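Local coordinates for protein 16 kDa beta-galactoside-binding lectin (Gallus gallus, PDB 1QMJ) that binds beta-galactosides such as lactose as a homodimeric galectin and may take part in regulating differentiation, at residues G28-V33 against M41-P46; V58-E63 against P107-M112. One frame throughout, in Å; residues are numbered along the deposited sequence.

Contact 1. Residues G28-V33 against M41-P46; sequences GFSVNV and MLHFNP
With chi1 at 65°, the Phe29 side chain stands between its own backbone N and carbonyl carbon, and this brings one face of the ring over Pro46; Asn45, its CG anti to the backbone N (chi1 -176°), reaches back across to the Phe29 carbonyl. The two segments are the arms of an antiparallel beta hairpin in the galectin beta-sandwich, their axes 4.6 Å apart. Pro46 CG makes a CH-pi contact over the Phe29 ring, though the exact overlap at the rim is doubtful, and Phe124 stacks its ring on that of Phe29. Asn45 ND2 donates a hydrogen to Phe29 O at 2.7 Å; the acceptor lies in the amide plane, but the donor sits well above the carbonyl plane. Pro46 has no N-H to offer Phe29 O, and the Asn45 amide supplies the donor there; the opposite bond, Phe29 N to Pro46 O, is kept. Val31 with Phe44 and Val33 with Leu42 are hydrogen-bonded pairs whose side chains look into the sandwich, toward Ile88 and Val97. Asn32 and His43 form the non-hydrogen-bonded pair between them and look the other way. There His43 meets Trp67, a predicted galactoside-binding residue, consistent with this face carrying the sugar site. At the far end a classic beta bulge sets both Met41 and Leu42 against Val33: Val33 O accepts from Leu42 N at 3.2 Å and, on a lone pair, from Met41 N at 2.7 Å.

Contact 2. Residues V58-E63 against P107-M112; sequences VCNSKE and PNRLGM
The Arg109 guanidinium meets Asn60 and Ser61 at its edge, near its plane, with NH1 doing the touching; the Asn60 amide is turned almost perpendicular to it, the two planes 83° apart. NH1 donates to Ser61 OG at 2.9 Å, the hydroxyl oxygen lying a little out of the guanidinium plane, and makes a weaker, more bent bond to Asn60 OD1 at 3.3 Å. Here a turn between strands 103-107 and 117-122 of the galectin sandwich folds against the irregular middle of strand 56-63. Asn108 to Gly111 form a type I beta turn, and from it the Arg109 chain runs extended from CG to NE, laying CD 3.3 Å from Ser61 OG. Ser61 presents that oxygen with chi1 at 52°, between its backbone N and carbonyl carbon. Asn60 OD1 also accepts from Ser61 N at 2.7 Å, which helps fix the amide, and its ND2 bonds to Gly68 O. Alongside, Leu110 adds van der Waals packing: CD1 on Ser61 CB (4.1 Å), and CD2 against the carbonyl oxygen of Lys62. Asn108 ND2 spans the turn to Met112 O at 2.8 Å and also bonds to Asp91 O. Arg109 NH2 bonds to Glu69 O, so the guanidinium bridges strand 56-63 and the segment holding Glu69. As Gly68 and Glu69 belong to the predicted galactoside site, this mesh of neutral acceptors around one cation probably helps to position the backbone there, without a carboxylate partner across the two segments.

After strands 4-6 and 16-22 the chain runs through 28-33, turns and comes back along 41-46, so contact 1 closes a short hairpin with seven residues between its arms. Contact 2 opens only later, at 58-63, and closes a much longer loop when 107-112 arrives; the two are in series, neither enclosing nor crossing the other. They join through the sheet, where strands 39-47 and 56-63 are antiparallel neighbours: His43 N lies 2.6 Å from Asn60 O, a probable hydrogen bond. Met41 CE packs 3.6 Å from Met112 CB. Together they tie the hairpin and strand 56-63 of one sheet to the loop that crosses over from the other sheet.

Contact 1. Residues G28-V33 against M41-P46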
ATOM      1  N   GLY A  28      -6.619  -5.974  19.600  1.00 30.59           N
ATOM      2  CA  GLY A  28      -6.113  -4.656  19.254  1.00 29.81           C
ATOM      3  C   GLY A  28      -5.373  -4.759  17.920  1.00 28.86           C
ATOM      4  O   GLY A  28      -5.182  -5.855  17.374  1.00 28.80           O
ATOM      5  N   PHE A  29      -4.985  -3.618  17.428  1.00 26.58           N
ATOM      6  CA  PHE A  29      -4.231  -3.509  16.177  1.00 25.24           C
ATOM      7  C   PHE A  29      -3.289  -2.332  16.315  1.00 24.45           C
ATOM      8  O   PHE A  29      -3.374  -1.566  17.285  1.00 23.11           O
ATOM      9  CB  PHE A  29      -5.173  -3.312  14.979  1.00 22.53           C
ATOM     10  CG  PHE A  29      -5.953  -2.003  15.017  1.00 20.42           C
ATOM     11  CD1 PHE A  29      -7.139  -1.925  15.749  1.00 16.83           C
ATOM     12  CD2 PHE A  29      -5.482  -0.886  14.316  1.00 19.72           C
ATOM     13  CE1 PHE A  29      -7.858  -0.726  15.785  1.00 15.53           C
ATOM     14  CE2 PHE A  29      -6.200   0.313  14.350  1.00 16.77           C
ATOM     15  CZ  PHE A  29      -7.389   0.393  15.086  1.00 17.01           C
ATOM     16  N   SER A  30      -2.412  -2.211  15.352  1.00 21.46           N
ATOM     17  CA  SER A  30      -1.420  -1.138  15.348  1.00 23.88           C
ATOM     18  C   SER A  30      -1.159  -0.642  13.928  1.00 23.09           C
ATOM     19  O   SER A  30      -1.316  -1.392  12.954  1.00 21.98           O
ATOM     20  CB  SER A  30      -0.105  -1.650  15.940  1.00 24.20           C
ATOM     21  OG  SER A  30      -0.303  -2.052  17.289  1.00 34.21           O
ATOM     22  N   VAL A  31      -0.768   0.617  13.884  1.00 20.85           N
ATOM     23  CA  VAL A  31      -0.440   1.331  12.639  1.00 20.87           C
ATOM     24  C   VAL A  31       0.866   2.099  12.844  1.00 21.28           C
ATOM     25  O   VAL A  31       0.888   3.166  13.476  1.00 22.17           O
ATOM     26  CB  VAL A  31      -1.561   2.309  12.290  1.00 21.89           C
ATOM     27  CG1 VAL A  31      -1.222   3.201  11.095  1.00 17.34           C
ATOM     28  CG2 VAL A  31      -2.873   1.611  11.930  1.00 23.40           C
ATOM     29  N   ASN A  32       1.924   1.528  12.299  1.00 21.14           N
ATOM     30  CA  ASN A  32       3.279   2.090  12.419  1.00 21.67           C
ATOM     31  C   ASN A  32       3.746   2.797  11.139  1.00 21.78           C
ATOM     32  O   ASN A  32       3.558   2.283  10.025  1.00 25.38           O
ATOM     33  CB  ASN A  32       4.286   0.977  12.711  1.00 20.91           C
ATOM     34  CG  ASN A  32       3.763  -0.063  13.701  1.00 23.54           C
ATOM     35  OD1 ASN A  32       3.291   0.298  14.776  1.00 24.96           O
ATOM     36  ND2 ASN A  32       3.818  -1.348  13.400  1.00 29.06           N
ATOM     37  N   VAL A  33       4.344   3.961  11.392  1.00 22.35           N
ATOM     38  CA  VAL A  33       4.940   4.847  10.365  1.00 23.28           C
ATOM     39  C   VAL A  33       6.322   5.295  10.858  1.00 22.95           C
ATOM     40  O   VAL A  33       6.527   5.536  12.055  1.00 22.14           O
ATOM     41  CB  VAL A  33       4.073   6.098  10.127  1.00 23.64           C
ATOM     42  CG1 VAL A  33       2.716   5.787   9.497  1.00 21.66           C
ATOM     43  CG2 VAL A  33       3.760   6.873  11.410  1.00 22.29           C
ATOM     44  N   MET A  41       8.250   6.594  13.821  1.00 24.26           N
ATOM     45  CA  MET A  41       7.881   7.928  14.234  1.00 24.40           C
ATOM     46  C   MET A  41       6.671   7.812  15.153  1.00 24.85           C
ATOM     47  O   MET A  41       6.485   8.607  16.082  1.00 24.57           O
ATOM     48  CB  MET A  41       7.536   8.779  13.012  1.00 27.11           C
ATOM     49  CG  MET A  41       7.029  10.176  13.374  1.00 32.29           C
ATOM     50  SD  MET A  41       6.304  11.022  11.989  1.00 41.95           S
ATOM     51  CE  MET A  41       7.478  11.110  10.654  1.00 37.63           C
ATOM     52  N   LEU A  42       5.855   6.802  14.882  1.00 23.46           N
ATOM     53  CA  LEU A  42       4.651   6.582  15.679  1.00 22.95           C
ATOM     54  C   LEU A  42       4.112   5.150  15.576  1.00 22.63           C
ATOM     55  O   LEU A  42       3.985   4.585  14.475  1.00 18.67           O
ATOM     56  CB  LEU A  42       3.546   7.514  15.214  1.00 24.60           C
ATOM     57  CG  LEU A  42       2.186   7.133  15.780  1.00 24.94           C
ATOM     58  CD1 LEU A  42       2.097   7.323  17.295  1.00 24.25           C
ATOM     59  CD2 LEU A  42       1.047   7.957  15.185  1.00 25.33           C
ATOM     60  N   HIS A  43       3.815   4.641  16.759  1.00 22.50           N
ATOM     61  CA  HIS A  43       3.255   3.304  16.957  1.00 21.20           C
ATOM     62  C   HIS A  43       1.864   3.441  17.591  1.00 22.57           C
ATOM     63  O   HIS A  43       1.713   3.354  18.819  1.00 20.66           O
ATOM     64  CB  HIS A  43       4.156   2.480  17.886  1.00 20.80           C
ATOM     65  CG  HIS A  43       3.589   1.087  18.192  1.00 21.27           C
ATOM     66  ND1 HIS A  43       3.277   0.685  19.489  1.00 21.72           N
ATOM     67  CD2 HIS A  43       3.287   0.031  17.388  1.00 18.13           C
ATOM     68  CE1 HIS A  43       2.813  -0.552  19.438  1.00 19.35           C
ATOM     69  NE2 HIS A  43       2.813  -0.955  18.192  1.00 20.78           N
ATOM     70  N   PHE A  44       0.894   3.661  16.716  1.00 22.00           N
ATOM     71  CA  PHE A  44      -0.526   3.810  17.097  1.00 20.34           C
ATOM     72  C   PHE A  44      -1.083   2.421  17.364  1.00 20.34           C
ATOM     73  O   PHE A  44      -1.272   1.617  16.440  1.00 20.49           O
ATOM     74  CB  PHE A  44      -1.289   4.474  15.961  1.00 19.87           C
ATOM     75  CG  PHE A  44      -2.698   4.880  16.360  1.00 21.89           C
ATOM     76  CD1 PHE A  44      -2.891   5.959  17.227  1.00 21.20           C
ATOM     77  CD2 PHE A  44      -3.791   4.171  15.858  1.00 19.87           C
ATOM     78  CE1 PHE A  44      -4.186   6.331  17.594  1.00 17.62           C
ATOM     79  CE2 PHE A  44      -5.088   4.543  16.224  1.00 21.40           C
ATOM     80  CZ  PHE A  44      -5.286   5.624  17.093  1.00 19.64           C
ATOM     81  N   ASN A  45      -1.349   2.155  18.625  1.00 19.91           N
ATOM     82  CA  ASN A  45      -1.797   0.827  19.023  1.00 20.15           C
ATOM     83  C   ASN A  45      -3.080   0.789  19.879  1.00 21.02           C
ATOM     84  O   ASN A  45      -3.024   0.620  21.107  1.00 21.38           O
ATOM     85  CB  ASN A  45      -0.689   0.183  19.844  1.00 19.21           C
ATOM     86  CG  ASN A  45      -0.987  -1.247  20.235  1.00 18.82           C
ATOM     87  OD1 ASN A  45      -0.422  -1.739  21.206  1.00 25.11           O
ATOM     88  ND2 ASN A  45      -1.849  -1.950  19.529  1.00 17.62           N
ATOM     89  N   PRO A  46      -4.292   0.957  19.312  1.00 20.34           N
ATOM     90  CA  PRO A  46      -5.519   0.820  20.098  1.00 21.31           C
ATOM     91  C   PRO A  46      -5.618  -0.625  20.633  1.00 23.70           C
ATOM     92  O   PRO A  46      -5.503  -1.605  19.823  1.00 22.10           O
ATOM     93  CB  PRO A  46      -6.619   1.130  19.105  1.00 17.52           C
ATOM     94  CG  PRO A  46      -5.963   1.426  17.757  1.00 19.40           C
ATOM     95  CD  PRO A  46      -4.476   1.300  17.898  1.00 16.99           C
TER

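Contact 2. Residues V58-E63 against P107-M112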
ATOM      1  N   VAL A  58      -2.521   3.263  22.914  1.00 23.62           N
ATOM      2  CA  VAL A  58      -1.132   3.464  23.304  1.00 22.93           C
ATOM      3  C   VAL A  58      -0.358   3.995  22.108  1.00 20.07           C
ATOM      4  O   VAL A  58      -0.456   3.458  20.998  1.00 24.09           O
ATOM      5  CB  VAL A  58      -0.503   2.143  23.770  1.00 25.59           C
ATOM      6  CG1 VAL A  58       0.970   2.290  24.168  1.00 25.64           C
ATOM      7  CG2 VAL A  58      -1.198   1.539  24.994  1.00 23.28           C
ATOM      8  N   CYS A  59       0.380   5.044  22.371  1.00 20.24           N
ATOM      9  CA  CYS A  59       1.222   5.701  21.368  1.00 20.58           C
ATOM     10  C   CYS A  59       2.660   5.627  21.841  1.00 21.21           C
ATOM     11  O   CYS A  59       2.945   5.767  23.036  1.00 23.13           O
ATOM     12  CB  CYS A  59       0.810   7.164  21.198  1.00 20.65           C
ATOM     13  SG  CYS A  59      -0.854   7.369  20.394  1.00 23.00           S
ATOM     14  N   ASN A  60       3.547   5.408  20.908  1.00 23.51           N
ATOM     15  CA  ASN A  60       4.966   5.294  21.226  1.00 21.82           C
ATOM     16  C   ASN A  60       5.814   5.392  19.971  1.00 23.24           C
ATOM     17  O   ASN A  60       5.323   5.212  18.850  1.00 22.47           O
ATOM     18  CB  ASN A  60       5.226   3.933  21.883  1.00 21.67           C
ATOM     19  CG  ASN A  60       6.429   3.928  22.823  1.00 21.76           C
ATOM     20  OD1 ASN A  60       7.215   4.872  22.819  1.00 23.31           O
ATOM     21  ND2 ASN A  60       6.622   2.907  23.640  1.00 21.46           N
ATOM     22  N   SER A  61       7.066   5.680  20.212  1.00 23.55           N
ATOM     23  CA  SER A  61       8.065   5.776  19.161  1.00 21.13           C
ATOM     24  C   SER A  61       9.035   4.622  19.360  1.00 21.58           C
ATOM     25  O   SER A  61       8.977   3.908  20.370  1.00 22.78           O
ATOM     26  CB  SER A  61       8.802   7.123  19.233  1.00 20.86           C
ATOM     27  OG  SER A  61       9.291   7.354  20.544  1.00 26.00           O
ATOM     28  N   LYS A  62       9.891   4.463  18.401  1.00 21.15           N
ATOM     29  CA  LYS A  62      10.899   3.408  18.411  1.00 22.16           C
ATOM     30  C   LYS A  62      12.096   3.891  17.622  1.00 24.64           C
ATOM     31  O   LYS A  62      11.958   4.398  16.505  1.00 24.92           O
ATOM     32  CB  LYS A  62      10.315   2.146  17.772  1.00 20.28           C
ATOM     33  CG  LYS A  62      11.088   0.872  18.116  1.00 21.33           C
ATOM     34  CD  LYS A  62      10.483  -0.373  17.465  1.00 19.53           C
ATOM     35  CE  LYS A  62      10.946  -1.677  18.111  1.00 22.12           C
ATOM     36  NZ  LYS A  62      10.233  -2.855  17.596  1.00 28.39           N
ATOM     37  N   GLU A  63      13.247   3.730  18.217  1.00 26.16           N
ATOM     38  CA  GLU A  63      14.497   4.155  17.595  1.00 27.84           C
ATOM     39  C   GLU A  63      15.587   3.135  17.850  1.00 26.11           C
ATOM     40  O   GLU A  63      15.907   2.811  19.002  1.00 26.01           O
ATOM     41  CB  GLU A  63      14.929   5.497  18.175  1.00 33.87           C
ATOM     42  CG  GLU A  63      16.175   6.065  17.501  1.00 42.92           C
ATOM     43  CD  GLU A  63      16.662   7.358  18.152  1.00 49.92           C
ATOM     44  OE1 GLU A  63      16.082   7.799  19.215  1.00 52.65           O
ATOM     45  OE2 GLU A  63      17.650   8.005  17.638  1.00 54.40           O
ATOM     46  N   PRO A 107       4.082  13.837  19.967  1.00 28.34           N
ATOM     47  CA  PRO A 107       5.261  14.603  19.552  1.00 28.55           C
ATOM     48  C   PRO A 107       6.211  13.856  18.624  1.00 29.93           C
ATOM     49  O   PRO A 107       6.467  12.661  18.804  1.00 30.26           O
ATOM     50  CB  PRO A 107       5.929  14.947  20.880  1.00 28.77           C
ATOM     51  CG  PRO A 107       5.544  13.806  21.755  1.00 30.02           C
ATOM     52  CD  PRO A 107       4.091  13.607  21.420  1.00 27.33           C
ATOM     53  N   ASN A 108       6.716  14.570  17.625  1.00 29.87           N
ATOM     54  CA  ASN A 108       7.655  14.015  16.662  1.00 31.63           C
ATOM     55  C   ASN A 108       8.993  13.987  17.400  1.00 35.08           C
ATOM     56  O   ASN A 108       9.851  14.857  17.214  1.00 37.41           O
ATOM     57  CB  ASN A 108       7.729  14.917  15.418  1.00 31.84           C
ATOM     58  CG  ASN A 108       8.596  14.332  14.303  1.00 30.66           C
ATOM     59  OD1 ASN A 108       9.375  13.397  14.520  1.00 29.24           O
ATOM     60  ND2 ASN A 108       8.465  14.891  13.105  1.00 27.62           N
ATOM     61  N   ARG A 109       9.145  12.989  18.265  1.00 34.32           N
ATOM     62  CA  ARG A 109      10.347  12.831  19.073  1.00 34.83           C
ATOM     63  C   ARG A 109      11.621  12.685  18.243  1.00 36.95           C
ATOM     64  O   ARG A 109      12.652  13.287  18.555  1.00 38.89           O
ATOM     65  CB  ARG A 109      10.207  11.617  20.001  1.00 32.05           C
ATOM     66  CG  ARG A 109       9.067  11.674  21.010  1.00 28.17           C
ATOM     67  CD  ARG A 109       9.053  10.384  21.822  1.00 26.28           C
ATOM     68  NE  ARG A 109       8.024  10.358  22.858  1.00 26.69           N
ATOM     69  CZ  ARG A 109       7.577   9.249  23.448  1.00 25.69           C
ATOM     70  NH1 ARG A 109       8.059   8.060  23.108  1.00 25.22           N
ATOM     71  NH2 ARG A 109       6.667   9.331  24.409  1.00 26.85           N
ATOM     72  N   LEU A 110      11.546  11.879  17.190  1.00 37.97           N
ATOM     73  CA  LEU A 110      12.698  11.618  16.337  1.00 36.42           C
ATOM     74  C   LEU A 110      13.066  12.748  15.378  1.00 37.44           C
ATOM     75  O   LEU A 110      14.093  12.671  14.704  1.00 37.02           O
ATOM     76  CB  LEU A 110      12.491  10.307  15.573  1.00 37.49           C
ATOM     77  CG  LEU A 110      12.736   8.979  16.307  1.00 37.39           C
ATOM     78  CD1 LEU A 110      12.104   8.969  17.677  1.00 40.37           C
ATOM     79  CD2 LEU A 110      12.193   7.835  15.482  1.00 36.20           C
ATOM     80  N   GLY A 111      12.231  13.783  15.311  1.00 38.50           N
ATOM     81  CA  GLY A 111      12.501  14.904  14.420  1.00 40.74           C
ATOM     82  C   GLY A 111      12.535  14.489  12.956  1.00 42.66           C
ATOM     83  O   GLY A 111      13.166  15.135  12.109  1.00 41.27           O
ATOM     84  N   MET A 112      11.836  13.401  12.659  1.00 42.99           N
ATOM     85  CA  MET A 112      11.767  12.862  11.312  1.00 43.71           C
ATOM     86  C   MET A 112      11.069  13.880  10.398  1.00 43.96           C
ATOM     87  O   MET A 112      10.152  14.582  10.832  1.00 43.04           O
ATOM     88  CB  MET A 112      10.998  11.543  11.352  1.00 41.38           C
ATOM     89  CG  MET A 112      11.401  10.540  10.306  1.00 41.13           C
ATOM     90  SD  MET A 112      10.599   8.964  10.614  1.00 41.73           S
ATOM     91  CE  MET A 112      11.493   8.390  12.017  1.00 37.10           C
TER